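Local coordinates for protein beta-mannosidase (PDB 4CVU) that probably hydrolyses terminal beta-linked mannose residues from the non-reducing ends of mannosides, as a fungal beta-mannosidase of glycoside hydrolase family 2, at residues Y181-P186 and F198-G203; V622-H627 and R636-S641. All coordinates share one frame; numbering follows the deposited sequence.

Contact 1 of 2, residues Y181-P186 and F198-G203; sequences YPFEYP and FGWDWG. With NAG (2-acetamido-2-deoxy-beta-D-glucopyranose), chain L.
The carbonyl oxygen of Phe-198 takes the backbone N-H of Tyr-185, N to O 3.2 Å; a weak second bond reaches the same oxygen from the N-H of Glu-184. A water sits between the two segments, accepting from Phe-183 N at 2.9 Å and lying close to Phe-198 O. A second water donates to Glu-184 OE2 and to Trp-200 O, tying the carboxylate to the facing backbone, while OE1 forms a salt bridge with Arg-80. Both segments are irregular chain between helix 159-168 and strand 215-221, in the galactose-binding-like domain common to family 2 hydrolases, and the two ends of this loop, 11 residues apart, are brought together by backbone bonds and side-chain packing. Glu-184 lies across Gly-199, whose bare CA is 3.8 Å from OE2; at phi 107° a side chain would press on the preceding carbonyl oxygen and on the Glu-184 carboxylate. The apolar part centres on Phe-183. Its ring stacks face to face on the pyrrole ring of Trp-200, centroids 4.1 Å apart and planes tilted by 27°, and Trp-200 CA adds a CH-pi contact over the same phenyl ring. With CG anti to the carbonyl carbon (chi1 -75°), the phenyl is carried across the Gly-199 carbonyl to the indole. The indole also meets Trp-422 edge to face. Farther out, Tyr-185 CB packs on Phe-198 CB at 3.9 Å.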
loop_
_atom_site.group_PDB
_atom_site.type_symbol
_atom_site.label_atom_id
_atom_site.label_comp_id
_atom_site.label_asym_id
_atom_site.label_seq_id
_atom_site.Cartn_x
_atom_site.Cartn_y
_atom_site.Cartn_z
ATOM N N TYR A 181 18.380 -25.963 13.909
ATOM C CA TYR A 181 18.562 -24.678 13.257
ATOM C C TYR A 181 17.217 -24.075 12.905
ATOM O O TYR A 181 16.416 -24.726 12.236
ATOM C CB TYR A 181 19.368 -24.890 11.987
ATOM C CG TYR A 181 19.635 -23.631 11.205
ATOM C CD1 TYR A 181 20.424 -22.626 11.714
ATOM C CD2 TYR A 181 19.112 -23.471 9.929
ATOM C CE1 TYR A 181 20.683 -21.466 10.985
ATOM C CE2 TYR A 181 19.345 -22.318 9.207
ATOM C CZ TYR A 181 20.132 -21.334 9.740
ATOM O OH TYR A 181 20.360 -20.222 8.970
ATOM N N PRO A 182 16.932 -22.862 13.373
ATOM C CA PRO A 182 15.603 -22.323 13.095
ATOM C C PRO A 182 15.439 -21.686 11.712
ATOM O O PRO A 182 16.419 -21.546 10.968
ATOM C CB PRO A 182 15.435 -21.227 14.138
ATOM C CG PRO A 182 16.808 -20.810 14.528
ATOM C CD PRO A 182 17.781 -21.897 14.102
ATOM N N PHE A 183 14.193 -21.301 11.414
ATOM C CA PHE A 183 13.855 -20.465 10.273
ATOM C C PHE A 183 13.816 -19.061 10.824
ATOM O O PHE A 183 14.648 -18.212 10.469
ATOM C CB PHE A 183 12.501 -20.883 9.651
ATOM C CG PHE A 183 12.568 -22.155 8.834
ATOM C CD1 PHE A 183 12.970 -22.119 7.516
ATOM C CD2 PHE A 183 12.229 -23.376 9.383
ATOM C CE1 PHE A 183 13.033 -23.276 6.757
ATOM C CE2 PHE A 183 12.305 -24.547 8.633
ATOM C CZ PHE A 183 12.701 -24.488 7.327
ATOM N N GLU A 184 12.860 -18.823 11.720
ATOM C CA GLU A 184 12.845 -17.600 12.483
ATOM C C GLU A 184 12.917 -17.916 13.985
ATOM O O GLU A 184 14.012 -17.833 14.535
ATOM C CB GLU A 184 11.659 -16.707 12.079
ATOM C CG GLU A 184 11.866 -16.160 10.669
ATOM C CD GLU A 184 10.666 -15.423 10.101
ATOM O OE1 GLU A 184 10.261 -14.375 10.661
ATOM O OE2 GLU A 184 10.120 -15.908 9.082
ATOM N N TYR A 185 11.799 -18.258 14.645
ATOM C CA TYR A 185 11.856 -18.645 16.076
ATOM C C TYR A 185 12.551 -19.988 16.303
ATOM O O TYR A 185 12.345 -20.911 15.562
ATOM C CB TYR A 185 10.481 -18.756 16.702
ATOM C CG TYR A 185 9.782 -17.432 16.780
ATOM C CD1 TYR A 185 9.998 -16.566 17.859
ATOM C CD2 TYR A 185 8.930 -17.013 15.773
ATOM C CE1 TYR A 185 9.363 -15.334 17.941
ATOM C CE2 TYR A 185 8.284 -15.778 15.836
ATOM C CZ TYR A 185 8.494 -14.952 16.904
ATOM O OH TYR A 185 7.833 -13.746 16.945
ATOM N N PRO A 186 13.389 -20.086 17.333
ATOM C CA PRO A 186 14.003 -21.343 17.736
ATOM C C PRO A 186 13.094 -22.171 18.612
ATOM O O PRO A 186 12.089 -21.700 19.109
ATOM C CB PRO A 186 15.165 -20.875 18.602
ATOM C CG PRO A 186 14.646 -19.608 19.211
ATOM C CD PRO A 186 13.909 -18.944 18.102
ATOM N N PHE A 198 6.259 -20.653 13.043
ATOM C CA PHE A 198 7.484 -20.020 13.475
ATOM C C PHE A 198 8.410 -19.632 12.317
ATOM O O PHE A 198 9.615 -19.364 12.538
ATOM C CB PHE A 198 8.224 -20.935 14.453
ATOM C CG PHE A 198 7.344 -21.440 15.560
ATOM C CD1 PHE A 198 6.991 -20.608 16.607
ATOM C CD2 PHE A 198 6.791 -22.711 15.497
ATOM C CE1 PHE A 198 6.146 -21.064 17.598
ATOM C CE2 PHE A 198 5.924 -23.162 16.467
ATOM C CZ PHE A 198 5.613 -22.330 17.533
ATOM N N GLY A 199 7.838 -19.642 11.092
ATOM C CA GLY A 199 8.503 -19.233 9.903
ATOM C C GLY A 199 8.870 -20.408 9.028
ATOM O O GLY A 199 9.130 -21.479 9.527
ATOM N N TRP A 200 8.867 -20.216 7.710
ATOM C CA TRP A 200 9.475 -21.216 6.799
ATOM C C TRP A 200 10.115 -20.432 5.656
ATOM O O TRP A 200 10.018 -19.179 5.588
ATOM C CB TRP A 200 8.437 -22.266 6.320
ATOM C CG TRP A 200 8.981 -23.729 6.148
ATOM C CD1 TRP A 200 9.417 -24.300 5.007
ATOM C CD2 TRP A 200 9.116 -24.740 7.174
ATOM N NE1 TRP A 200 9.843 -25.595 5.232
ATOM C CE2 TRP A 200 9.673 -25.886 6.556
ATOM C CE3 TRP A 200 8.850 -24.776 8.537
ATOM C CZ2 TRP A 200 9.949 -27.058 7.255
ATOM C CZ3 TRP A 200 9.103 -25.968 9.247
ATOM C CH2 TRP A 200 9.652 -27.100 8.586
ATOM N N ASP A 201 10.775 -21.152 4.748
ATOM C CA ASP A 201 11.456 -20.525 3.646
ATOM C C ASP A 201 10.518 -20.055 2.527
ATOM O O ASP A 201 11.004 -19.536 1.551
ATOM C CB ASP A 201 12.614 -21.397 3.082
ATOM C CG ASP A 201 12.184 -22.757 2.598
ATOM O OD1 ASP A 201 10.979 -23.111 2.580
ATOM O OD2 ASP A 201 13.101 -23.518 2.187
ATOM N N TRP A 202 9.203 -20.143 2.727
ATOM C CA TRP A 202 8.230 -19.520 1.859
ATOM C C TRP A 202 7.161 -18.739 2.626
ATOM O O TRP A 202 6.206 -18.360 2.019
ATOM C CB TRP A 202 7.493 -20.540 0.958
ATOM C CG TRP A 202 7.297 -21.862 1.587
ATOM C CD1 TRP A 202 7.989 -23.020 1.284
ATOM C CD2 TRP A 202 6.435 -22.180 2.667
ATOM N NE1 TRP A 202 7.584 -24.031 2.107
ATOM C CE2 TRP A 202 6.621 -23.539 2.958
ATOM C CE3 TRP A 202 5.498 -21.446 3.427
ATOM C CZ2 TRP A 202 5.929 -24.171 3.975
ATOM C CZ3 TRP A 202 4.803 -22.080 4.391
ATOM C CH2 TRP A 202 4.999 -23.418 4.677
ATOM N N GLY A 203 7.298 -18.545 3.916
ATOM C CA GLY A 203 6.196 -17.928 4.725
ATOM C C GLY A 203 6.693 -17.234 5.958
ATOM O O GLY A 203 7.879 -17.395 6.350
HETATM C C1 NAG L . 21.701 -17.496 7.217
HETATM C C2 NAG L . 22.820 -18.259 6.565
HETATM C C3 NAG L . 23.647 -18.949 7.637
HETATM C C4 NAG L . 24.102 -17.892 8.645
HETATM C C5 NAG L . 22.899 -17.103 9.170
HETATM C C6 NAG L . 23.279 -16.002 10.153
HETATM C C7 NAG L . 22.759 -19.473 4.423
HETATM C C8 NAG L . 22.025 -20.474 3.558
HETATM N N2 NAG L . 22.240 -19.197 5.620
HETATM O O3 NAG L . 24.734 -19.620 6.997
HETATM O O4 NAG L . 24.787 -18.471 9.749
HETATM O O5 NAG L . 22.241 -16.501 8.075
HETATM O O6 NAG L . 24.193 -15.139 9.524
HETATM O O7 NAG L . 23.777 -18.958 3.980
HETATM O O HOH W 1 11.762 -21.590 12.946
HETATM O O HOH W 2 11.492 -17.881 7.726
#

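Contact 2 of 2, residues V622-H627 and R636-S641; sequences VILRNH and RNIHNS. With NAG (2-acetamido-2-deoxy-beta-D-glucopyranose), chain L.
Ser-641 points its CB and hydroxyl at the end of the short helix 620-625. OG donates to the carbonyl oxygen of Asn-626, 2.7 Å away, in a bond nearly in line with that C=O (172°), and a water that donates to both Ser-641 OG and Leu-624 O also grips the hydroxyl. Ile-623 turns its CG2 branch onto the same serine, CG2 to CB 3.7 Å. One turn earlier on helix 638-655, the Leu-624 and Ile-638 side chains lie crosswise, and Leu-624 CD2 comes against the CG1–CD1 end of Ile-638, CD2 to CD1 3.8 Å; Leu-624 CD1 reaches instead toward the aliphatic CD of Arg-636. The contact sets the end of helix 620-625 against the first turn of helix 638-655, where Asn-637 is the N-cap: its OD1 accepts from Asn-640 N at 3.0 Å, the donor lying above the amide plane. A chi1 of -162° swings this amide away from its backbone N, leaving ND2 to donate to O5 of the N-acetylglucosamine, 2.7 Å off. That sugar is bonded covalently to Asn-640 ND2, which also donates to Pro-630 O. Asn-626 ND2 donates to Gln-645 OE1, while OD1 accepts from His-628 N.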
loop_
_atom_site.group_PDB
_atom_site.type_symbol
_atom_site.label_atom_id
_atom_site.label_comp_id
_atom_site.label_asym_id
_atom_site.label_seq_id
_atom_site.Cartn_x
_atom_site.Cartn_y
_atom_site.Cartn_z
ATOM N N VAL A 622 10.967 -6.161 -0.664
ATOM C CA VAL A 622 10.783 -7.355 -1.492
ATOM C C VAL A 622 11.853 -8.410 -1.112
ATOM O O VAL A 622 11.562 -9.616 -0.995
ATOM C CB VAL A 622 10.835 -6.997 -2.997
ATOM C CG1 VAL A 622 11.139 -8.197 -3.863
ATOM C CG2 VAL A 622 9.539 -6.308 -3.449
ATOM N N ILE A 623 13.087 -7.946 -0.907
ATOM C CA ILE A 623 14.171 -8.843 -0.484
ATOM C C ILE A 623 13.835 -9.477 0.856
ATOM O O ILE A 623 13.955 -10.709 1.019
ATOM C CB ILE A 623 15.508 -8.105 -0.352
ATOM C CG1 ILE A 623 16.071 -7.766 -1.721
ATOM C CG2 ILE A 623 16.514 -8.939 0.441
ATOM C CD1 ILE A 623 17.089 -6.639 -1.662
ATOM N N LEU A 624 13.379 -8.655 1.808
ATOM C CA LEU A 624 13.100 -9.165 3.169
ATOM C C LEU A 624 11.938 -10.157 3.203
ATOM O O LEU A 624 11.799 -10.906 4.154
ATOM C CB LEU A 624 12.888 -8.030 4.183
ATOM C CG LEU A 624 14.209 -7.352 4.623
ATOM C CD1 LEU A 624 13.986 -6.156 5.539
ATOM C CD2 LEU A 624 15.124 -8.375 5.291
ATOM N N ARG A 625 11.112 -10.162 2.163
ATOM C CA ARG A 625 10.009 -11.119 2.064
ATOM C C ARG A 625 10.417 -12.395 1.347
ATOM O O ARG A 625 9.666 -13.383 1.339
ATOM C CB ARG A 625 8.823 -10.471 1.398
ATOM C CG ARG A 625 8.152 -9.431 2.286
ATOM C CD ARG A 625 7.166 -8.613 1.494
ATOM N NE ARG A 625 5.950 -9.393 1.225
ATOM C CZ ARG A 625 4.839 -9.359 1.977
ATOM N NH1 ARG A 625 4.759 -8.616 3.069
ATOM N NH2 ARG A 625 3.809 -10.133 1.673
ATOM N N ASN A 626 11.605 -12.423 0.792
ATOM C CA ASN A 626 12.136 -13.661 0.214
ATOM C C ASN A 626 12.776 -14.442 1.352
ATOM O O ASN A 626 13.829 -14.009 1.881
ATOM C CB ASN A 626 13.176 -13.369 -0.845
ATOM C CG ASN A 626 13.598 -14.620 -1.599
ATOM O OD1 ASN A 626 13.331 -15.766 -1.170
ATOM N ND2 ASN A 626 14.136 -14.414 -2.766
ATOM N N HIS A 627 12.159 -15.569 1.734
ATOM C CA HIS A 627 12.716 -16.359 2.799
ATOM C C HIS A 627 13.542 -17.501 2.286
ATOM O O HIS A 627 13.885 -18.387 3.051
ATOM C CB HIS A 627 11.649 -16.816 3.778
ATOM C CG HIS A 627 11.083 -15.694 4.596
ATOM N ND1 HIS A 627 10.034 -15.855 5.468
ATOM C CD2 HIS A 627 11.447 -14.394 4.688
ATOM C CE1 HIS A 627 9.774 -14.711 6.072
ATOM N NE2 HIS A 627 10.609 -13.804 5.607
ATOM N N ARG A 636 17.095 -9.430 10.784
ATOM C CA ARG A 636 16.735 -9.000 9.421
ATOM C C ARG A 636 17.878 -9.406 8.519
ATOM O O ARG A 636 18.799 -8.634 8.268
ATOM C CB ARG A 636 16.512 -7.489 9.326
ATOM C CG ARG A 636 15.308 -6.986 10.099
ATOM C CD ARG A 636 14.925 -5.564 9.693
ATOM N NE ARG A 636 13.690 -5.137 10.356
ATOM C CZ ARG A 636 12.902 -4.148 9.942
ATOM N NH1 ARG A 636 13.192 -3.441 8.854
ATOM N NH2 ARG A 636 11.810 -3.849 10.634
ATOM N N ASN A 637 17.815 -10.630 8.038
ATOM C CA ASN A 637 18.922 -11.228 7.334
ATOM C C ASN A 637 18.848 -10.948 5.811
ATOM O O ASN A 637 18.365 -11.777 5.009
ATOM C CB ASN A 637 18.952 -12.702 7.679
ATOM C CG ASN A 637 20.280 -13.346 7.379
ATOM O OD1 ASN A 637 21.007 -12.910 6.490
ATOM N ND2 ASN A 637 20.616 -14.384 8.143
ATOM N N ILE A 638 19.346 -9.775 5.427
ATOM C CA ILE A 638 19.376 -9.335 4.016
ATOM C C ILE A 638 20.295 -10.230 3.210
ATOM O O ILE A 638 20.013 -10.552 2.073
ATOM C CB ILE A 638 19.823 -7.840 3.885
ATOM C CG1 ILE A 638 18.630 -6.920 4.042
ATOM C CG2 ILE A 638 20.389 -7.517 2.499
ATOM C CD1 ILE A 638 18.408 -6.522 5.452
ATOM N N HIS A 639 21.394 -10.646 3.804
ATOM C CA HIS A 639 22.356 -11.471 3.095
ATOM C C HIS A 639 21.734 -12.806 2.608
ATOM O O HIS A 639 21.865 -13.179 1.453
ATOM C CB HIS A 639 23.559 -11.759 3.988
ATOM C CG HIS A 639 24.548 -12.710 3.382
ATOM N ND1 HIS A 639 25.594 -12.293 2.576
ATOM C CD2 HIS A 639 24.638 -14.066 3.453
ATOM C CE1 HIS A 639 26.292 -13.351 2.186
ATOM N NE2 HIS A 639 25.727 -14.439 2.700
ATOM N N ASN A 640 21.088 -13.516 3.514
ATOM C CA ASN A 640 20.493 -14.807 3.188
ATOM C C ASN A 640 19.353 -14.700 2.195
ATOM O O ASN A 640 19.221 -15.547 1.297
ATOM C CB ASN A 640 19.988 -15.495 4.466
ATOM C CG ASN A 640 21.122 -16.046 5.313
ATOM O OD1 ASN A 640 22.282 -15.748 5.074
ATOM N ND2 ASN A 640 20.772 -16.879 6.298
ATOM N N SER A 641 18.510 -13.683 2.360
ATOM C CA SER A 641 17.445 -13.441 1.422
ATOM C C SER A 641 17.970 -13.124 0.025
ATOM O O SER A 641 17.402 -13.579 -0.992
ATOM C CB SER A 641 16.569 -12.307 1.944
ATOM O OG SER A 641 15.901 -12.776 3.107
HETATM C C1 NAG L . 21.701 -17.496 7.217
HETATM C C2 NAG L . 22.820 -18.259 6.565
HETATM C C3 NAG L . 23.647 -18.949 7.637
HETATM C C4 NAG L . 24.102 -17.892 8.645
HETATM C C5 NAG L . 22.899 -17.103 9.170
HETATM C C6 NAG L . 23.279 -16.002 10.153
HETATM C C7 NAG L . 22.759 -19.473 4.423
HETATM C C8 NAG L . 22.025 -20.474 3.558
HETATM N N2 NAG L . 22.240 -19.197 5.620
HETATM O O3 NAG L . 24.734 -19.620 6.997
HETATM O O4 NAG L . 24.787 -18.471 9.749
HETATM O O5 NAG L . 22.241 -16.501 8.075
HETATM O O6 NAG L . 24.193 -15.139 9.524
HETATM O O7 NAG L . 23.777 -18.958 3.980
HETATM O O HOH W 3 14.072 -11.948 5.153
#

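Contact 1 closes well before contact 2 opens along the chain, yet their centres are only 12 Å apart, on the same side of the chain's centre. The first lies in the long loop of the galactose-binding-like domain, the second at the junction of helices 620-625 and 638-655. They meet directly at His-627, whose ND1 is 2.8 Å from Gly-203 O, a probable hydrogen bond, and whose CE1 packs against Glu-184 OE2. Both also border one glycan: Asn-640 carries the sugar, and Tyr-181 OH of contact 1 comes to 3.5 Å of its C1, a close approach and no more. His-627 thus links the loop to a part of the chain more than 400 residues later.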